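Local coordinates for tyrosine-protein phosphatase non-receptor type 18 (Homo sapiens, PDB 2OC3) that removes phosphate from phosphorylated tyrosines of proteins, among them autophosphorylated tyrosine kinases, through its protein-tyrosine phosphatase catalytic domain, at residues T115-D118 with F119-V123; E137-G141 with R142-E146. All coordinates share one frame; numbering follows the deposited sequence.

In the fold
Both contacts are local, one a run of helix and the other a beta hairpin, and they follow each other along the chain of a classical protein-tyrosine phosphatase domain. Their centres lie about 19 Å apart, yet they meet where CD2 of L116 packs 4.0 Å from CB of E146. Contact 1 sits on helix 116-125, with the side chain of F119 about 10 Å from that of C233, the predicted phosphocysteine nucleophile. Contact 2 stands closer to the catalytic centre: the side chain of E139 is about 3 Å from that of R239, and the side chain of N140 about 4 Å from that of D201, two residues assigned to substrate binding by similarity.

Contact 1 (T115-D118 with F119-V123)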
ATOM      1  N   THR A 115     -16.233   6.206  -3.191  1.00 10.00           N
ATOM      2  CA  THR A 115     -15.142   6.601  -2.287  1.00  8.31           C
ATOM      3  C   THR A 115     -13.959   7.300  -2.998  1.00  7.89           C
ATOM      4  O   THR A 115     -12.949   7.595  -2.367  1.00  9.05           O
ATOM      5  CB  THR A 115     -14.631   5.478  -1.411  1.00  7.57           C
ATOM      6  OG1 THR A 115     -13.886   4.545  -2.202  1.00  8.03           O
ATOM      7  CG2 THR A 115     -15.774   4.777  -0.669  1.00  9.98           C
ATOM      8  N   LEU A 116     -14.106   7.619  -4.284  1.00  8.89           N
ATOM      9  CA  LEU A 116     -13.079   8.370  -5.031  1.00 10.28           C
ATOM     10  C   LEU A 116     -12.721   9.674  -4.338  1.00  9.79           C
ATOM     11  O   LEU A 116     -11.566  10.047  -4.194  1.00 10.20           O
ATOM     12  CB  LEU A 116     -13.541   8.685  -6.452  1.00 16.56           C
ATOM     13  CG  LEU A 116     -13.539   7.550  -7.466  1.00 16.51           C
ATOM     14  CD1 LEU A 116     -13.996   8.111  -8.829  1.00 16.51           C
ATOM     15  CD2 LEU A 116     -12.153   6.920  -7.638  1.00 18.52           C
ATOM     16  N   LEU A 117     -13.745  10.398  -3.911  1.00  9.73           N
ATOM     17  CA  LEU A 117     -13.531  11.669  -3.238  1.00 10.50           C
ATOM     18  C   LEU A 117     -12.737  11.430  -1.939  1.00 10.73           C
ATOM     19  O   LEU A 117     -11.817  12.213  -1.578  1.00 10.62           O
ATOM     20  CB  LEU A 117     -14.876  12.403  -2.971  1.00 12.88           C
ATOM     21  CG  LEU A 117     -14.798  13.647  -2.101  1.00 19.62           C
ATOM     22  CD1 LEU A 117     -13.850  14.662  -2.717  1.00 23.08           C
ATOM     23  CD2 LEU A 117     -16.194  14.249  -1.960  1.00 28.70           C
ATOM     24  N   ASP A 118     -13.096  10.375  -1.195  1.00  9.36           N
ATOM     25  CA  ASP A 118     -12.382  10.079   0.046  1.00  8.01           C
ATOM     26  C   ASP A 118     -10.908   9.721  -0.171  1.00  7.48           C
ATOM     27  O   ASP A 118     -10.020  10.095   0.599  1.00  7.86           O
ATOM     28  CB  ASP A 118     -13.104   8.999   0.820  1.00  8.55           C
ATOM     29  CG  ASP A 118     -14.503   9.423   1.270  1.00 10.03           C
ATOM     30  OD1 ASP A 118     -14.728  10.648   1.462  1.00 13.45           O
ATOM     31  OD2 ASP A 118     -15.346   8.502   1.436  1.00 12.73           O
ATOM     32  N   PHE A 119     -10.643   8.970  -1.236  1.00  6.76           N
ATOM     33  CA  PHE A 119      -9.280   8.664  -1.629  1.00  8.41           C
ATOM     34  C   PHE A 119      -8.458   9.938  -1.856  1.00  7.36           C
ATOM     35  O   PHE A 119      -7.351  10.072  -1.352  1.00  6.93           O
ATOM     36  CB  PHE A 119      -9.285   7.784  -2.885  1.00  8.39           C
ATOM     37  CG  PHE A 119      -7.947   7.420  -3.368  1.00  9.85           C
ATOM     38  CD1 PHE A 119      -7.314   6.286  -2.872  1.00 12.03           C
ATOM     39  CD2 PHE A 119      -7.331   8.146  -4.366  1.00 10.11           C
ATOM     40  CE1 PHE A 119      -6.064   5.902  -3.364  1.00 12.21           C
ATOM     41  CE2 PHE A 119      -6.083   7.792  -4.829  1.00 10.99           C
ATOM     42  CZ  PHE A 119      -5.447   6.678  -4.314  1.00 11.05           C
ATOM     43  N   TRP A 120      -9.030  10.897  -2.580  1.00  7.09           N
ATOM     44  CA  TRP A 120      -8.291  12.176  -2.788  1.00  8.42           C
ATOM     45  C   TRP A 120      -8.194  13.014  -1.519  1.00  8.02           C
ATOM     46  O   TRP A 120      -7.191  13.657  -1.285  1.00  7.69           O
ATOM     47  CB  TRP A 120      -8.849  12.957  -3.977  1.00  7.60           C
ATOM     48  CG  TRP A 120      -8.444  12.326  -5.282  1.00  7.84           C
ATOM     49  CD1 TRP A 120      -9.252  11.693  -6.181  1.00 13.16           C
ATOM     50  CD2 TRP A 120      -7.112  12.227  -5.792  1.00  7.04           C
ATOM     51  NE1 TRP A 120      -8.495  11.199  -7.209  1.00 13.06           N
ATOM     52  CE2 TRP A 120      -7.190  11.530  -7.024  1.00 10.77           C
ATOM     53  CE3 TRP A 120      -5.869  12.670  -5.358  1.00  8.21           C
ATOM     54  CZ2 TRP A 120      -6.051  11.259  -7.806  1.00  9.29           C
ATOM     55  CZ3 TRP A 120      -4.748  12.421  -6.160  1.00 10.82           C
ATOM     56  CH2 TRP A 120      -4.864  11.701  -7.350  1.00 10.61           C
ATOM     57  N   ARG A 121      -9.211  12.976  -0.649  1.00  7.59           N
ATOM     58  CA  ARG A 121      -9.066  13.636   0.659  1.00  8.76           C
ATOM     59  C   ARG A 121      -7.870  13.077   1.444  1.00  7.50           C
ATOM     60  O   ARG A 121      -7.105  13.813   2.093  1.00  9.38           O
ATOM     61  CB  ARG A 121     -10.340  13.454   1.493  1.00  9.48           C
ATOM     62  CG  ARG A 121     -11.552  14.265   1.032  1.00  9.39           C
ATOM     63  CD  ARG A 121     -12.875  13.764   1.693  1.00 15.13           C
ATOM     64  NE  ARG A 121     -12.864  14.011   3.111  1.00 14.66           N
ATOM     65  CZ  ARG A 121     -13.454  13.265   4.055  1.00 11.37           C
ATOM     66  NH1 ARG A 121     -14.146  12.157   3.790  1.00 10.10           N
ATOM     67  NH2 ARG A 121     -13.358  13.693   5.287  1.00 13.38           N
ATOM     68  N   LEU A 122      -7.712  11.750   1.381  1.00  7.72           N
ATOM     69  CA  LEU A 122      -6.589  11.067   2.033  1.00  7.76           C
ATOM     70  C   LEU A 122      -5.278  11.578   1.439  1.00  8.04           C
ATOM     71  O   LEU A 122      -4.398  12.036   2.177  1.00  9.58           O
ATOM     72  CB  LEU A 122      -6.720   9.536   1.885  1.00  8.36           C
ATOM     73  CG  LEU A 122      -5.630   8.630   2.452  1.00 12.25           C
ATOM     74  CD1 LEU A 122      -6.187   7.206   2.582  1.00 13.46           C
ATOM     75  CD2 LEU A 122      -4.400   8.576   1.569  1.00 10.49           C
ATOM     76  N   VAL A 123      -5.162  11.516   0.104  1.00  7.34           N
ATOM     77  CA  VAL A 123      -3.923  11.914  -0.551  1.00  8.87           C
ATOM     78  C   VAL A 123      -3.607  13.389  -0.210  1.00  9.75           C
ATOM     79  O   VAL A 123      -2.471  13.744   0.113  1.00  8.82           O
ATOM     80  CB  VAL A 123      -4.056  11.690  -2.061  1.00  8.52           C
ATOM     81  CG1 VAL A 123      -2.907  12.381  -2.810  1.00  8.68           C
ATOM     82  CG2 VAL A 123      -4.127  10.197  -2.357  1.00 10.14           C
TER
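D118 and R121, one helical turn apart, lie side by side with their side chains pointing the same way and join in a salt bridge. NH1 of R121 reaches OD1 of D118 at 2.8 Å, with an N-H...O angle of 156°. The two flat groups are turned steeply against each other: the oxygen lies at the guanidinium edge, in its plane, whereas the nitrogen comes to the carboxylate from above. CG of the arginine, anti to the carbonyl carbon and beside the backbone N (chi1 -72°), starts the chain back along the helix, 3.3 Å from O of L117. The bend at chi3 (67°) then turns NE and the guanidinium off that line, and NH1 meets OD1. Beyond the aspartate, NH2 of the same arginine is hydrogen-bonded to the backbone oxygens of L81 and S88, so the same guanidinium also ties the helix to the loop that holds these two residues.

The backbone beneath is regular. F119 N bonds to O of T115 at 2.9 Å, and W120, R121 and L122 repeat the i to i+4 pattern onto L116, L117 and D118. T115 stands at the N-cap position, but its OG1 turns to the backbone N of L112 instead of capping the helix.

CD2 of F119 lies over one face of the W120 ring, 4.2 Å above its plane and toward the rim. F119 goes on to meet the ring of Y148, and W120 touches I163, L180 and V182. This is an i, i+3 ion pair on an alpha-helix whose W120 packs on strands 161-170 and 175-184 of the mixed sheet of the phosphatase fold, while F119 faces a loop residue.

Contact 2 (E137-G141 with R142-E146); sequences EIENG and RKRCE
E139 lays its aliphatic part over R144: its CB and CG each come within 3.9 Å of CG of the arginine, and the two side chains cross at about a right angle. The arginine is bent at chi2 (-66°), which carries its guanidinium past the glutamate without a direct salt bridge. One water closes the gap instead, donating to OE1 of E139 at 2.6 Å and accepting from NE of R144. A second water joins O of E139 to NH1 of R142 and NH2 of R144.

The hairpin reverses through a type I' turn from E139 to R142, with N140 and G141 at its corner. E139 N and R142 O are 2.9 Å apart in the hydrogen-bonded pair, and the N of R142 returns a bond to O of E139 from above the carbonyl plane. Further along, O of E137 takes two bonds from the same face, from R144 N at 2.8 Å and from C145 N. K143 crosses I138 at a slant, CD 3.9 Å from CG1 of the isoleucine, before NZ reaches OE2 of E146 at 2.6 Å in a salt bridge.

OE2 of E139 also forms a salt bridge with NH1 of R239 and accepts from the N of R136, while NH1 of R144 is hydrogen-bonded to OH of Y66. The hairpin's carboxylate thus probably helps to position R239, assigned to substrate binding by similarity, in the phosphate-binding loop that follows C233.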
ATOM      1  N   GLU A 137      -7.472  -1.942 -12.982  1.00  6.59           N
ATOM      2  CA  GLU A 137      -8.893  -1.606 -12.788  1.00  7.80           C
ATOM      3  C   GLU A 137      -9.800  -2.834 -12.818  1.00  7.51           C
ATOM      4  O   GLU A 137     -10.703  -2.976 -12.018  1.00  9.28           O
ATOM      5  CB  GLU A 137      -9.343  -0.633 -13.858  1.00 10.48           C
ATOM      6  CG  GLU A 137      -8.885   0.754 -13.670  1.00 16.28           C
ATOM      7  CD  GLU A 137      -9.132   1.538 -14.934  1.00 21.66           C
ATOM      8  OE1 GLU A 137     -10.318   1.746 -15.249  1.00 21.09           O
ATOM      9  OE2 GLU A 137      -8.133   1.823 -15.629  1.00 30.40           O
ATOM     10  N   ILE A 138      -9.554  -3.707 -13.796  1.00  8.60           N
ATOM     11  CA  ILE A 138     -10.302  -4.957 -13.998  1.00 10.30           C
ATOM     12  C   ILE A 138      -9.297  -6.081 -14.078  1.00  5.99           C
ATOM     13  O   ILE A 138      -8.289  -5.948 -14.786  1.00  9.14           O
ATOM     14  CB  ILE A 138     -11.103  -4.932 -15.324  1.00  9.02           C
ATOM     15  CG1 ILE A 138     -12.151  -3.810 -15.262  1.00 14.98           C
ATOM     16  CG2 ILE A 138     -11.788  -6.262 -15.548  1.00 13.03           C
ATOM     17  CD1 ILE A 138     -12.813  -3.525 -16.621  1.00 17.70           C
ATOM     18  N   GLU A 139      -9.513  -7.131 -13.319  1.00  6.26           N
ATOM     19  CA  GLU A 139      -8.645  -8.294 -13.350  1.00  8.29           C
ATOM     20  C   GLU A 139      -9.486  -9.529 -13.564  1.00 11.13           C
ATOM     21  O   GLU A 139     -10.396  -9.795 -12.775  1.00 10.66           O
ATOM     22  CB  GLU A 139      -7.861  -8.396 -12.053  1.00  9.96           C
ATOM     23  CG  GLU A 139      -6.947  -7.215 -11.763  1.00  8.60           C
ATOM     24  CD  GLU A 139      -6.058  -7.419 -10.570  1.00 13.12           C
ATOM     25  OE1 GLU A 139      -6.353  -8.293  -9.697  1.00 13.81           O
ATOM     26  OE2 GLU A 139      -5.034  -6.674 -10.501  1.00  9.48           O
ATOM     27  N   ASN A 140      -9.181 -10.249 -14.652  1.00 10.04           N
ATOM     28  CA  ASN A 140      -9.860 -11.508 -14.963  1.00 11.14           C
ATOM     29  C   ASN A 140     -11.379 -11.377 -14.893  1.00 13.34           C
ATOM     30  O   ASN A 140     -12.073 -12.206 -14.290  1.00 12.83           O
ATOM     31  CB  ASN A 140      -9.335 -12.607 -14.046  1.00 13.49           C
ATOM     32  CG  ASN A 140      -9.501 -14.012 -14.626  1.00 26.04           C
ATOM     33  OD1 ASN A 140      -9.685 -14.196 -15.833  1.00 25.70           O
ATOM     34  ND2 ASN A 140      -9.439 -15.010 -13.749  1.00 29.92           N
ATOM     35  N   GLY A 141     -11.891 -10.302 -15.475  1.00 11.34           N
ATOM     36  CA  GLY A 141     -13.331 -10.165 -15.597  1.00 10.83           C
ATOM     37  C   GLY A 141     -14.043  -9.634 -14.369  1.00 15.88           C
ATOM     38  O   GLY A 141     -15.270  -9.610 -14.358  1.00 14.92           O
ATOM     39  N   ARG A 142     -13.292  -9.132 -13.377  1.00 11.67           N
ATOM     40  CA  ARG A 142     -13.858  -8.575 -12.150  1.00 11.45           C
ATOM     41  C   ARG A 142     -13.320  -7.171 -11.910  1.00 11.54           C
ATOM     42  O   ARG A 142     -12.131  -6.935 -12.096  1.00 10.11           O
ATOM     43  CB  ARG A 142     -13.519  -9.475 -10.986  1.00 13.40           C
ATOM     44  CG  ARG A 142     -14.063 -10.929 -11.148  1.00 22.38           C
ATOM     45  CD  ARG A 142     -13.993 -11.638  -9.819  1.00 26.42           C
ATOM     46  NE  ARG A 142     -14.479 -13.023  -9.816  1.00 33.12           N
ATOM     47  CZ  ARG A 142     -13.724 -14.096 -10.058  1.00 49.07           C
ATOM     48  NH1 ARG A 142     -12.427 -13.985 -10.357  1.00 48.04           N
ATOM     49  NH2 ARG A 142     -14.281 -15.301  -9.998  1.00 57.01           N
ATOM     50  N   LYS A 143     -14.193  -6.236 -11.563  1.00 12.68           N
ATOM     51  CA  LYS A 143     -13.766  -4.887 -11.181  1.00 13.00           C
ATOM     52  C   LYS A 143     -13.016  -4.932  -9.850  1.00 15.56           C
ATOM     53  O   LYS A 143     -13.478  -5.514  -8.841  1.00 15.47           O
ATOM     54  CB  LYS A 143     -14.952  -3.924 -11.052  1.00 14.53           C
ATOM     55  CG  LYS A 143     -14.582  -2.434 -11.040  1.00 20.38           C
ATOM     56  CD  LYS A 143     -14.137  -1.962 -12.413  1.00 21.84           C
ATOM     57  CE  LYS A 143     -13.598  -0.554 -12.449  1.00 36.83           C
ATOM     58  NZ  LYS A 143     -14.638   0.429 -12.875  1.00 39.45           N
ATOM     59  N   ARG A 144     -11.823  -4.349  -9.860  1.00  8.98           N
ATOM     60  CA  ARG A 144     -10.935  -4.376  -8.707  1.00  6.96           C
ATOM     61  C   ARG A 144     -10.568  -2.975  -8.185  1.00  9.93           C
ATOM     62  O   ARG A 144     -10.188  -2.837  -7.006  1.00  7.63           O
ATOM     63  CB  ARG A 144      -9.660  -5.152  -9.067  1.00  7.51           C
ATOM     64  CG  ARG A 144      -9.906  -6.634  -9.277  1.00  9.41           C
ATOM     65  CD  ARG A 144     -10.342  -7.345  -7.989  1.00 11.70           C
ATOM     66  NE  ARG A 144     -10.451  -8.796  -8.216  1.00 14.19           N
ATOM     67  CZ  ARG A 144     -11.266  -9.611  -7.546  1.00 18.21           C
ATOM     68  NH1 ARG A 144     -12.106  -9.169  -6.614  1.00 21.32           N
ATOM     69  NH2 ARG A 144     -11.258 -10.893  -7.855  1.00 20.12           N
ATOM     70  N   CYS A 145     -10.685  -1.949  -9.015  1.00  9.12           N
ATOM     71  CA  CYS A 145     -10.396  -0.590  -8.602  1.00  6.83           C
ATOM     72  C   CYS A 145     -11.004   0.376  -9.576  1.00  8.23           C
ATOM     73  O   CYS A 145     -10.822   0.178 -10.794  1.00 11.27           O
ATOM     74  CB  CYS A 145      -8.877  -0.385  -8.573  1.00  6.95           C
ATOM     75  SG  CYS A 145      -8.301   1.205  -7.896  1.00  9.36           S
ATOM     76  N   GLU A 146     -11.628   1.447  -9.072  1.00  8.72           N
ATOM     77  CA  GLU A 146     -12.026   2.529  -9.959  1.00  7.17           C
ATOM     78  C   GLU A 146     -10.850   3.371 -10.427  1.00  9.89           C
ATOM     79  O   GLU A 146      -9.903   3.619  -9.658  1.00 11.97           O
ATOM     80  CB  GLU A 146     -13.072   3.406  -9.292  1.00 13.58           C
ATOM     81  CG  GLU A 146     -14.346   2.676  -9.025  1.00 22.91           C
ATOM     82  CD  GLU A 146     -15.015   2.162 -10.299  1.00 13.32           C
ATOM     83  OE1 GLU A 146     -15.240   2.993 -11.210  1.00 19.02           O
ATOM     84  OE2 GLU A 146     -15.234   0.951 -10.410  1.00 21.20           O
TER
HETATM   85  O   HOH W   1     -10.394 -11.516 -10.629  1.00 19.71           O
HETATM   86  O   HOH W   2      -7.964 -10.162  -9.048  1.00 20.76           O